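Putative major capsid protein (Cafeteriavirus-dependent mavirus, PDB 6G44) builds the capsid shell of the virophage mavirus, probably as trimers of a double jelly-roll subunit. Local coordinates at residues 152-163 against 241-249. Numbering follows the deposited sequence. Where two conformers were deposited one is given.
Sequences NKIKAVSMNNPY and MIGIADDVK. With SO4 (sulfate ion), chain P.
With chi1 at -62°, D246 holds its carboxylate beside its own backbone N, and both groups meet I154; D247 next door has chi1 65°, which turns its carboxylate onto A156. The two aspartates sit in the type I turn 245-248 that follows strand 242-244, and they join it to the long loop between helix 136-142 and strand 183-186 of this double jelly-roll capsid subunit. I154 N gives a straight bond to OD2 of D246 (2.9 Å), on the anti lone pair, while D246 N returns a more bent one to I154 O (2.7 Å). One residue thus satisfies both backbone polar groups of I154, and the other oxygen of D246 forms a salt bridge with K346. D247 OD1 takes the A156 N-H at 3.0 Å, on the syn side but tilted from the carboxylate plane, and also accepts from Q95. K155 crosses D247 at about a right angle, its CB 3.6 Å from D247 OD2, then bends away to hydrogen-bond with NZ to O1 of a sulfate, probably from the crystallisation liquor, which T167 of a neighbouring subunit also binds. Back toward strand 242-244, A245 CB lies 4.3 Å from I154 CG2, and the Y163 ring has P162 CG over the centre of one face and G243 O over the other, nearer the rim. Y163 OH, hydrogen-bonded to R176, rests 3.3 Å from G243 CA.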
loop_
_atom_site.group_PDB
_atom_site.type_symbol
_atom_site.label_atom_id
_atom_site.label_comp_id
_atom_site.label_asym_id
_atom_site.label_seq_id
_atom_site.Cartn_x
_atom_site.Cartn_y
_atom_site.Cartn_z
ATOM N N ASN C 152 2.866 23.459 4.385
ATOM C CA ASN C 152 3.237 24.264 5.530
ATOM C C ASN C 152 2.042 24.769 6.361
ATOM O O ASN C 152 2.258 25.489 7.341
ATOM C CB ASN C 152 4.151 25.413 5.090
ATOM C CG ASN C 152 3.414 26.533 4.390
ATOM O OD1 ASN C 152 2.312 26.373 3.879
ATOM N ND2 ASN C 152 4.069 27.695 4.334
ATOM N N LYS C 153 0.821 24.406 5.972
ATOM C CA LYS C 153 -0.390 24.687 6.730
ATOM C C LYS C 153 -1.317 23.491 6.665
ATOM O O LYS C 153 -1.373 22.773 5.645
ATOM C CB LYS C 153 -1.153 25.864 6.155
ATOM C CG LYS C 153 -0.446 27.197 6.209
ATOM C CD LYS C 153 -1.451 28.282 5.900
ATOM C CE LYS C 153 -0.840 29.663 5.855
ATOM N NZ LYS C 153 -1.567 30.357 4.781
ATOM N N ILE C 154 -2.081 23.302 7.737
ATOM C CA ILE C 154 -3.069 22.231 7.847
ATOM C C ILE C 154 -4.399 22.879 8.156
ATOM O O ILE C 154 -4.470 23.749 9.036
ATOM C CB ILE C 154 -2.691 21.266 8.994
ATOM C CG1 ILE C 154 -1.414 20.505 8.655
ATOM C CG2 ILE C 154 -3.832 20.312 9.309
ATOM C CD1 ILE C 154 -0.713 19.888 9.863
ATOM N N LYS C 155 -5.453 22.504 7.448
ATOM C CA LYS C 155 -6.797 23.065 7.671
ATOM C C LYS C 155 -7.826 21.966 7.699
ATOM O O LYS C 155 -7.777 21.033 6.885
ATOM C CB LYS C 155 -7.161 24.049 6.566
ATOM C CG LYS C 155 -6.205 25.227 6.446
ATOM C CD LYS C 155 -6.706 26.295 5.460
ATOM C CE LYS C 155 -6.892 25.761 4.043
ATOM N NZ LYS C 155 -7.228 26.877 3.103
ATOM N N ALA C 156 -8.774 22.048 8.634
ATOM C CA ALA C 156 -9.867 21.074 8.692
ATOM C C ALA C 156 -10.795 21.079 7.478
ATOM O O ALA C 156 -11.462 20.108 7.237
ATOM C CB ALA C 156 -10.673 21.243 9.991
ATOM N N VAL C 157 -10.815 22.168 6.722
ATOM C CA VAL C 157 -11.596 22.192 5.481
ATOM C C VAL C 157 -10.995 21.329 4.375
ATOM O O VAL C 157 -11.665 21.061 3.388
ATOM C CB VAL C 157 -11.834 23.619 4.941
ATOM C CG1 VAL C 157 -12.670 24.428 5.943
ATOM C CG2 VAL C 157 -10.547 24.333 4.573
ATOM N N SER C 158 -9.732 20.927 4.527
ATOM C CA SER C 158 -8.997 20.182 3.489
ATOM C C SER C 158 -8.904 18.719 3.824
ATOM O O SER C 158 -8.804 18.338 4.986
ATOM C CB SER C 158 -7.565 20.719 3.403
ATOM O OG SER C 158 -7.543 22.120 3.233
ATOM N N MET C 159 -8.923 17.865 2.810
ATOM C CA MET C 159 -8.913 16.438 3.074
ATOM C C MET C 159 -7.563 15.867 3.461
ATOM O O MET C 159 -7.499 14.863 4.189
ATOM C CB MET C 159 -9.466 15.686 1.867
ATOM C CG MET C 159 -10.901 16.063 1.497
ATOM S SD MET C 159 -12.161 15.807 2.755
ATOM C CE MET C 159 -11.629 14.278 3.481
ATOM N N ASN C 160 -6.475 16.470 2.983
ATOM C CA ASN C 160 -5.143 16.047 3.434
ATOM C C ASN C 160 -4.876 16.758 4.763
ATOM O O ASN C 160 -4.285 17.851 4.838
ATOM C CB ASN C 160 -4.056 16.351 2.420
ATOM C CG ASN C 160 -2.719 15.770 2.861
ATOM O OD1 ASN C 160 -2.681 14.633 3.296
ATOM N ND2 ASN C 160 -1.643 16.560 2.800
ATOM N N ASN C 161 -5.330 16.110 5.823
ATOM C CA ASN C 161 -5.341 16.718 7.157
ATOM C C ASN C 161 -4.992 15.642 8.164
ATOM O O ASN C 161 -5.840 14.812 8.490
ATOM C CB ASN C 161 -6.738 17.287 7.460
ATOM C CG ASN C 161 -6.883 17.743 8.891
ATOM O OD1 ASN C 161 -5.887 17.863 9.610
ATOM N ND2 ASN C 161 -8.136 17.985 9.332
ATOM N N PRO C 162 -3.768 15.672 8.696
ATOM C CA PRO C 162 -3.358 14.643 9.647
ATOM C C PRO C 162 -4.094 14.745 10.994
ATOM O O PRO C 162 -4.006 13.827 11.789
ATOM C CB PRO C 162 -1.865 14.884 9.816
ATOM C CG PRO C 162 -1.714 16.333 9.596
ATOM C CD PRO C 162 -2.708 16.691 8.530
ATOM N N TYR C 163 -4.855 15.824 11.229
ATOM C CA TYR C 163 -5.662 15.879 12.464
ATOM C C TYR C 163 -7.077 15.391 12.294
ATOM O O TYR C 163 -7.860 15.461 13.234
ATOM C CB TYR C 163 -5.560 17.276 13.122
ATOM C CG TYR C 163 -4.119 17.699 13.301
ATOM C CD1 TYR C 163 -3.133 16.813 13.768
ATOM C CD2 TYR C 163 -3.699 19.000 12.974
ATOM C CE1 TYR C 163 -1.804 17.181 13.856
ATOM C CE2 TYR C 163 -2.369 19.379 13.085
ATOM C CZ TYR C 163 -1.420 18.478 13.522
ATOM O OH TYR C 163 -0.083 18.772 13.615
ATOM N N MET C 241 5.508 18.696 20.671
ATOM C CA MET C 241 4.503 17.610 20.659
ATOM C C MET C 241 3.172 17.947 20.015
ATOM O O MET C 241 2.585 17.081 19.410
ATOM C CB MET C 241 4.220 17.106 22.084
ATOM C CG MET C 241 5.441 16.573 22.783
ATOM S SD MET C 241 5.058 15.700 24.300
ATOM C CE MET C 241 4.306 16.994 25.258
ATOM N N ILE C 242 2.635 19.149 20.241
ATOM C CA ILE C 242 1.258 19.474 19.979
ATOM C C ILE C 242 1.071 20.134 18.618
ATOM O O ILE C 242 1.759 21.071 18.259
ATOM C CB ILE C 242 0.715 20.404 21.108
ATOM C CG1 ILE C 242 0.902 19.728 22.483
ATOM C CG2 ILE C 242 -0.737 20.810 20.862
ATOM C CD1 ILE C 242 0.045 18.492 22.717
ATOM N N GLY C 243 0.131 19.587 17.862
ATOM C CA GLY C 243 -0.317 20.184 16.618
ATOM C C GLY C 243 -1.715 20.743 16.647
ATOM O O GLY C 243 -2.638 20.110 17.173
ATOM N N ILE C 244 -1.867 21.954 16.083
ATOM C CA ILE C 244 -3.151 22.657 16.004
ATOM C C ILE C 244 -3.297 23.151 14.577
ATOM O O ILE C 244 -2.421 23.838 14.071
ATOM C CB ILE C 244 -3.250 23.844 17.011
ATOM C CG1 ILE C 244 -2.999 23.347 18.444
ATOM C CG2 ILE C 244 -4.619 24.476 16.889
ATOM C CD1 ILE C 244 -2.858 24.446 19.479
ATOM N N ALA C 245 -4.396 22.760 13.929
ATOM C CA ALA C 245 -4.699 23.207 12.572
ATOM C C ALA C 245 -4.680 24.735 12.467
ATOM O O ALA C 245 -5.067 25.455 13.400
ATOM C CB ALA C 245 -6.034 22.680 12.114
ATOM N N ASP C 246 -4.206 25.208 11.326
ATOM C CA ASP C 246 -4.044 26.635 11.065
ATOM C C ASP C 246 -5.340 27.379 10.863
ATOM O O ASP C 246 -5.285 28.607 10.794
ATOM C CB ASP C 246 -3.067 26.809 9.899
ATOM C CG ASP C 246 -1.705 26.249 10.242
ATOM O OD1 ASP C 246 -0.980 26.922 11.039
ATOM O OD2 ASP C 246 -1.378 25.102 9.838
ATOM N N ASP C 247 -6.481 26.686 10.777
ATOM C CA ASP C 247 -7.783 27.336 10.691
ATOM C C ASP C 247 -8.596 27.312 11.983
ATOM O O ASP C 247 -9.760 27.732 11.963
ATOM C CB ASP C 247 -8.595 26.878 9.471
ATOM C CG ASP C 247 -9.009 25.405 9.478
ATOM O OD1 ASP C 247 -8.463 24.588 10.264
ATOM O OD2 ASP C 247 -9.902 25.079 8.632
ATOM N N VAL C 248 -7.989 26.921 13.103
ATOM C CA VAL C 248 -8.616 27.152 14.413
ATOM C C VAL C 248 -8.566 28.656 14.671
ATOM O O VAL C 248 -7.535 29.284 14.502
ATOM C CB VAL C 248 -7.900 26.404 15.557
ATOM C CG1 VAL C 248 -8.541 26.704 16.922
ATOM C CG2 VAL C 248 -7.933 24.894 15.304
ATOM N N LYS C 249 -9.693 29.210 15.091
ATOM C CA LYS C 249 -9.781 30.652 15.326
ATOM C C LYS C 249 -9.355 31.001 16.758
ATOM O O LYS C 249 -9.580 30.229 17.711
ATOM C CB LYS C 249 -11.192 31.133 15.064
ATOM C CG LYS C 249 -11.658 30.952 13.625
ATOM C CD LYS C 249 -13.084 31.448 13.421
ATOM C CE LYS C 249 -13.465 31.427 11.946
ATOM N NZ LYS C 249 -14.930 31.608 11.734
HETATM S S SO4 P . -6.839 25.291 -0.125
HETATM O O1 SO4 P . -6.371 26.609 0.342
HETATM O O2 SO4 P . -7.149 25.337 -1.580
HETATM O O3 SO4 P . -5.833 24.226 0.133
HETATM O O4 SO4 P . -8.057 24.991 0.689
#